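Local coordinates for protein probable zinc protease PqqL (Escherichia coli, PDB 6OFT) that is probably a periplasmic zinc-dependent metallopeptidase of the M16 (insulinase) family, seen here as the first half of the longer protein, at residues W150-A155 / I247-N252; R253-A258 / M435-V440. One frame throughout, in Å; residues are numbered along the deposited sequence.

Both contacts gather at one end of the five-stranded sheet, with centres about 10 Å apart, and both lie away from the predicted zinc site. Interaction 1 docks helix 148-160 on the end of the edge strand 242-248 and the turn after it; interaction 2 pairs the next strand, 256-264, with 430-436, which lies between those two strands. Each is partly buried. The first relies on charge, a salt-bridge network reaching exposed E251, with a small apolar patch at buried I247; the second relies on backbone bonds and asparagine amides. N437 ND2 joins them by a probable hydrogen bond to N252 O, 2.8 Å away.

Interaction 1 of 2, residues W150-A155 / I247-N252; sequences WRTSQA and INDKEN
The backbones of helix residues 150-155 and of 247-252, the end of a strand running into a type I turn from D249 to N252, come nearest at A155 and I247, whose CA atoms are 6.8 Å apart. R151 carries most of the polar contact. It grips D249 side-on: R151 NE meets D249 OD1 at 2.9 Å, and R151 NH2 meets D249 OD2 at 3.1 Å through the syn lone pair. The fit is not flat, since guanidinium and carboxylate planes are turned 36° apart. A bend at chi3 (-60°) lets the long chain turn its NE edge to the carboxylate. R151 NH2 also reaches E251 OE1, 3.1 Å away; the oxygen lies in the guanidinium plane, but the nitrogen stands above the carboxylate plane of E251.

D249 suits the start of the turn because its OD2 serves twice, taking a bond from R151 NH2 and one from E251 N at 3.1 Å, the latter making an Asx turn. Its OD1 also accepts from a water that donates weakly to T152 OG1. T152 OG1 takes a hydrogen bond from N252 ND2, 3.0 Å away and nearly in the amide plane, and is bonded within its own helix to A148 O. Nearer the strand, threonine presents a methyl: T152 CG2 packs on I247 CD1 at 3.9 Å, while A155, small enough for close approach, sets its CB against I247 CG1.

One arginine thus faces two acidic side chains, which would probably help keep R151 positive and both carboxylates ionised. With the carboxylate of the buried D249 held by both the turn backbone and the helix, the network ties the turn's shape to the helix position, joining the two M16 sequence-family regions of this half-protein.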
loop_
_atom_site.group_PDB
_atom_site.type_symbol
_atom_site.label_atom_id
_atom_site.label_comp_id
_atom_site.label_asym_id
_atom_site.label_seq_id
_atom_site.Cartn_x
_atom_site.Cartn_y
_atom_site.Cartn_z
ATOM N N TRP A 150 -4.898 1.196 -15.310
ATOM C CA TRP A 150 -5.431 -0.148 -15.098
ATOM C C TRP A 150 -4.880 -1.117 -16.147
ATOM O O TRP A 150 -4.474 -2.217 -15.792
ATOM C CB TRP A 150 -6.971 -0.151 -15.131
ATOM C CG TRP A 150 -7.573 -1.499 -14.844
ATOM C CD1 TRP A 150 -7.771 -2.064 -13.617
ATOM C CD2 TRP A 150 -8.016 -2.466 -15.808
ATOM N NE1 TRP A 150 -8.308 -3.325 -13.758
ATOM C CE2 TRP A 150 -8.477 -3.592 -15.091
ATOM C CE3 TRP A 150 -8.041 -2.500 -17.212
ATOM C CZ2 TRP A 150 -9.000 -4.724 -15.731
ATOM C CZ3 TRP A 150 -8.538 -3.630 -17.847
ATOM C CH2 TRP A 150 -9.014 -4.724 -17.109
ATOM N N ARG A 151 -4.888 -0.718 -17.430
ATOM C CA ARG A 151 -4.378 -1.531 -18.537
ATOM C C ARG A 151 -2.875 -1.803 -18.373
ATOM O O ARG A 151 -2.433 -2.919 -18.661
ATOM C CB ARG A 151 -4.657 -0.867 -19.892
ATOM C CG ARG A 151 -6.138 -0.800 -20.260
ATOM C CD ARG A 151 -6.344 -0.398 -21.707
ATOM N NE ARG A 151 -5.779 0.919 -22.017
ATOM C CZ ARG A 151 -6.458 2.063 -21.990
ATOM N NH1 ARG A 151 -7.739 2.075 -21.644
ATOM N NH2 ARG A 151 -5.859 3.202 -22.312
ATOM N N THR A 152 -2.108 -0.791 -17.883
ATOM C CA THR A 152 -0.669 -0.897 -17.606
ATOM C C THR A 152 -0.463 -1.903 -16.466
ATOM O O THR A 152 0.336 -2.827 -16.629
ATOM C CB THR A 152 -0.043 0.486 -17.329
ATOM O OG1 THR A 152 -0.349 1.377 -18.402
ATOM C CG2 THR A 152 1.466 0.419 -17.146
ATOM N N SER A 153 -1.221 -1.748 -15.336
ATOM C CA SER A 153 -1.200 -2.674 -14.198
ATOM C C SER A 153 -1.562 -4.094 -14.620
ATOM O O SER A 153 -0.904 -5.034 -14.176
ATOM C CB SER A 153 -2.142 -2.215 -13.086
ATOM O OG SER A 153 -1.605 -1.101 -12.398
ATOM N N GLN A 154 -2.585 -4.259 -15.489
ATOM C CA GLN A 154 -2.979 -5.575 -16.012
ATOM C C GLN A 154 -1.855 -6.232 -16.820
ATOM O O GLN A 154 -1.629 -7.435 -16.670
ATOM C CB GLN A 154 -4.245 -5.491 -16.885
ATOM C CG GLN A 154 -5.538 -5.254 -16.115
ATOM C CD GLN A 154 -5.842 -6.275 -15.047
ATOM O OE1 GLN A 154 -5.887 -5.956 -13.858
ATOM N NE2 GLN A 154 -6.061 -7.516 -15.444
ATOM N N ALA A 155 -1.169 -5.446 -17.685
ATOM C CA ALA A 155 -0.049 -5.919 -18.517
ATOM C C ALA A 155 1.185 -6.304 -17.673
ATOM O O ALA A 155 1.855 -7.289 -17.988
ATOM C CB ALA A 155 0.333 -4.866 -19.549
ATOM N N ILE A 247 5.174 -2.554 -22.801
ATOM C CA ILE A 247 3.794 -2.114 -22.610
ATOM C C ILE A 247 3.519 -1.049 -23.648
ATOM O O ILE A 247 4.105 0.033 -23.597
ATOM C CB ILE A 247 3.471 -1.640 -21.160
ATOM C CG1 ILE A 247 3.795 -2.747 -20.131
ATOM C CG2 ILE A 247 1.994 -1.176 -21.055
ATOM C CD1 ILE A 247 3.714 -2.351 -18.720
ATOM N N ASN A 248 2.658 -1.373 -24.613
ATOM C CA ASN A 248 2.287 -0.447 -25.668
ATOM C C ASN A 248 0.862 0.072 -25.400
ATOM O O ASN A 248 -0.112 -0.685 -25.503
ATOM C CB ASN A 248 2.407 -1.117 -27.048
ATOM C CG ASN A 248 2.405 -0.165 -28.230
ATOM O OD1 ASN A 248 1.772 0.902 -28.224
ATOM N ND2 ASN A 248 3.111 -0.542 -29.286
ATOM N N ASP A 249 0.756 1.353 -25.005
ATOM C CA ASP A 249 -0.526 2.013 -24.729
ATOM C C ASP A 249 -0.437 3.467 -25.159
ATOM O O ASP A 249 0.322 4.242 -24.576
ATOM C CB ASP A 249 -0.925 1.886 -23.245
ATOM C CG ASP A 249 -2.397 2.137 -22.908
ATOM O OD1 ASP A 249 -2.917 1.465 -22.000
ATOM O OD2 ASP A 249 -3.018 3.026 -23.542
ATOM N N LYS A 250 -1.222 3.832 -26.184
ATOM C CA LYS A 250 -1.255 5.173 -26.780
ATOM C C LYS A 250 -1.687 6.260 -25.800
ATOM O O LYS A 250 -1.308 7.418 -25.981
ATOM C CB LYS A 250 -2.111 5.197 -28.060
ATOM C CG LYS A 250 -1.697 4.149 -29.095
ATOM C CD LYS A 250 -1.560 4.721 -30.503
ATOM C CE LYS A 250 -1.320 3.645 -31.540
ATOM N NZ LYS A 250 -0.005 2.964 -31.366
ATOM N N GLU A 251 -2.421 5.870 -24.733
ATOM C CA GLU A 251 -2.940 6.750 -23.682
ATOM C C GLU A 251 -1.945 7.013 -22.542
ATOM O O GLU A 251 -2.169 7.935 -21.757
ATOM C CB GLU A 251 -4.290 6.238 -23.141
ATOM C CG GLU A 251 -5.418 6.364 -24.157
ATOM C CD GLU A 251 -6.844 6.321 -23.643
ATOM O OE1 GLU A 251 -7.055 6.016 -22.446
ATOM O OE2 GLU A 251 -7.761 6.589 -24.453
ATOM N N ASN A 252 -0.848 6.220 -22.451
ATOM C CA ASN A 252 0.202 6.426 -21.450
ATOM C C ASN A 252 1.008 7.663 -21.858
ATOM O O ASN A 252 1.226 7.882 -23.054
ATOM C CB ASN A 252 1.088 5.182 -21.300
ATOM C CG ASN A 252 0.444 4.058 -20.520
ATOM O OD1 ASN A 252 -0.532 4.242 -19.778
ATOM N ND2 ASN A 252 0.996 2.860 -20.645
HETATM O O HOH W 1 -1.388 -0.497 -20.972
#

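Interaction 2 of 2, residues R253-A258 / M435-V440; sequences RVNGIA and MVNNEV
The first segment begins at R253, whose C atom lies beside N437 ND2 because that nitrogen is hydrogen-bonded to N252 O, just before it in the chain. At V254 the chain comes close again, V254 O resting 4.0 Å from M435 CB. N255 then reaches across. With chi1 at -65°, its CG stands beside the backbone N, and the N255 and N437 side chains cross at about a right angle, their amide planes 72° apart. N255 ND2 gives a hydrogen bond to N437 OD1 at 3.0 Å, arriving above the carbonyl plane, and bonds also to D328 O. Asparagine fits this buried place because its short amide can serve neighbouring loops. N255 CA makes a CA-H...O contact with M435 O at 3.3 Å.

G256 forms the hydrogen-bonded antiparallel pair with M435: G256 N binds M435 O at 3.2 Å, and M435 N binds G256 O at 2.9 Å. Glycine accepts the almost fully extended backbone here. The strand runs on through I257, which packs on helix 331-348, and A258, whose backbone bonds to E433.

Beyond the pair, N437 leaves the strand and N438 caps helix 439-444, its OD1 taking a weak bond from V440 N, while its ND2 is held by D329. Strand 430-436 is flanked here by 256-264 and 242-248; V436 also packs on helix 331-348, whereas M435 lies against I247 of the adjacent strand 242-248 and R323 of strand 317-326, beyond 256-264.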
loop_
_atom_site.group_PDB
_atom_site.type_symbol
_atom_site.label_atom_id
_atom_site.label_comp_id
_atom_site.label_asym_id
_atom_site.label_seq_id
_atom_site.Cartn_x
_atom_site.Cartn_y
_atom_site.Cartn_z
ATOM N N ARG A 253 1.392 8.504 -20.887
ATOM C CA ARG A 253 2.048 9.778 -21.192
ATOM C C ARG A 253 3.592 9.760 -21.181
ATOM O O ARG A 253 4.206 10.659 -21.761
ATOM C CB ARG A 253 1.516 10.894 -20.271
ATOM C CG ARG A 253 1.819 10.695 -18.783
ATOM C CD ARG A 253 1.538 11.956 -17.984
ATOM N NE ARG A 253 2.395 12.050 -16.801
ATOM C CZ ARG A 253 3.553 12.704 -16.761
ATOM N NH1 ARG A 253 4.002 13.342 -17.837
ATOM N NH2 ARG A 253 4.268 12.730 -15.644
ATOM N N VAL A 254 4.210 8.757 -20.532
ATOM C CA VAL A 254 5.668 8.680 -20.390
ATOM C C VAL A 254 6.253 7.386 -20.977
ATOM O O VAL A 254 5.804 6.289 -20.640
ATOM C CB VAL A 254 6.073 8.895 -18.897
ATOM C CG1 VAL A 254 7.558 8.648 -18.665
ATOM C CG2 VAL A 254 5.687 10.294 -18.409
ATOM N N ASN A 255 7.267 7.530 -21.845
ATOM C CA ASN A 255 7.995 6.401 -22.412
ATOM C C ASN A 255 9.219 6.179 -21.548
ATOM O O ASN A 255 9.743 7.138 -20.989
ATOM C CB ASN A 255 8.393 6.652 -23.865
ATOM C CG ASN A 255 7.215 6.767 -24.805
ATOM O OD1 ASN A 255 6.212 6.045 -24.707
ATOM N ND2 ASN A 255 7.311 7.687 -25.741
ATOM N N GLY A 256 9.648 4.928 -21.409
ATOM C CA GLY A 256 10.817 4.628 -20.588
ATOM C C GLY A 256 11.176 3.168 -20.458
ATOM O O GLY A 256 10.578 2.302 -21.101
ATOM N N ILE A 257 12.174 2.904 -19.610
ATOM C CA ILE A 257 12.711 1.577 -19.338
ATOM C C ILE A 257 12.875 1.387 -17.828
ATOM O O ILE A 257 13.270 2.312 -17.128
ATOM C CB ILE A 257 14.025 1.311 -20.153
ATOM C CG1 ILE A 257 14.488 -0.174 -20.039
ATOM C CG2 ILE A 257 15.152 2.311 -19.796
ATOM C CD1 ILE A 257 15.502 -0.649 -21.087
ATOM N N ALA A 258 12.560 0.186 -17.332
ATOM C CA ALA A 258 12.715 -0.119 -15.924
ATOM C C ALA A 258 13.205 -1.553 -15.708
ATOM O O ALA A 258 12.873 -2.452 -16.489
ATOM C CB ALA A 258 11.389 0.105 -15.194
ATOM N N MET A 435 8.026 0.976 -21.750
ATOM C CA MET A 435 6.703 1.556 -21.953
ATOM C C MET A 435 6.768 2.453 -23.164
ATOM O O MET A 435 7.681 3.270 -23.266
ATOM C CB MET A 435 6.247 2.306 -20.699
ATOM C CG MET A 435 5.806 1.370 -19.598
ATOM S SD MET A 435 5.379 2.187 -18.047
ATOM C CE MET A 435 3.836 3.065 -18.533
ATOM N N VAL A 436 5.879 2.203 -24.143
ATOM C CA VAL A 436 5.806 2.934 -25.417
ATOM C C VAL A 436 4.372 3.430 -25.677
ATOM O O VAL A 436 3.414 2.752 -25.296
ATOM C CB VAL A 436 6.423 2.173 -26.623
ATOM C CG1 VAL A 436 7.922 1.989 -26.436
ATOM C CG2 VAL A 436 5.741 0.827 -26.876
ATOM N N ASN A 437 4.230 4.631 -26.267
ATOM C CA ASN A 437 2.897 5.209 -26.505
ATOM C C ASN A 437 2.622 5.600 -27.967
ATOM O O ASN A 437 1.568 6.156 -28.269
ATOM C CB ASN A 437 2.627 6.388 -25.551
ATOM C CG ASN A 437 3.597 7.541 -25.620
ATOM O OD1 ASN A 437 4.421 7.669 -26.537
ATOM N ND2 ASN A 437 3.508 8.411 -24.634
ATOM N N ASN A 438 3.555 5.295 -28.866
ATOM C CA ASN A 438 3.433 5.548 -30.306
ATOM C C ASN A 438 4.289 4.525 -31.036
ATOM O O ASN A 438 5.095 3.839 -30.394
ATOM C CB ASN A 438 3.796 7.000 -30.675
ATOM C CG ASN A 438 5.217 7.393 -30.365
ATOM O OD1 ASN A 438 6.154 7.054 -31.098
ATOM N ND2 ASN A 438 5.408 8.128 -29.283
ATOM N N GLU A 439 4.123 4.417 -32.364
ATOM C CA GLU A 439 4.864 3.443 -33.154
ATOM C C GLU A 439 6.319 3.855 -33.420
ATOM O O GLU A 439 7.111 2.987 -33.788
ATOM C CB GLU A 439 4.108 3.059 -34.445
ATOM C CG GLU A 439 2.885 2.178 -34.177
ATOM C CD GLU A 439 3.073 1.059 -33.159
ATOM O OE1 GLU A 439 3.742 0.054 -33.496
ATOM O OE2 GLU A 439 2.566 1.194 -32.019
ATOM N N VAL A 440 6.698 5.132 -33.178
ATOM C CA VAL A 440 8.103 5.562 -33.327
ATOM C C VAL A 440 8.884 5.001 -32.106
ATOM O O VAL A 440 9.906 4.340 -32.294
ATOM C CB VAL A 440 8.296 7.098 -33.488
ATOM C CG1 VAL A 440 9.762 7.453 -33.735
ATOM C CG2 VAL A 440 7.407 7.671 -34.591
#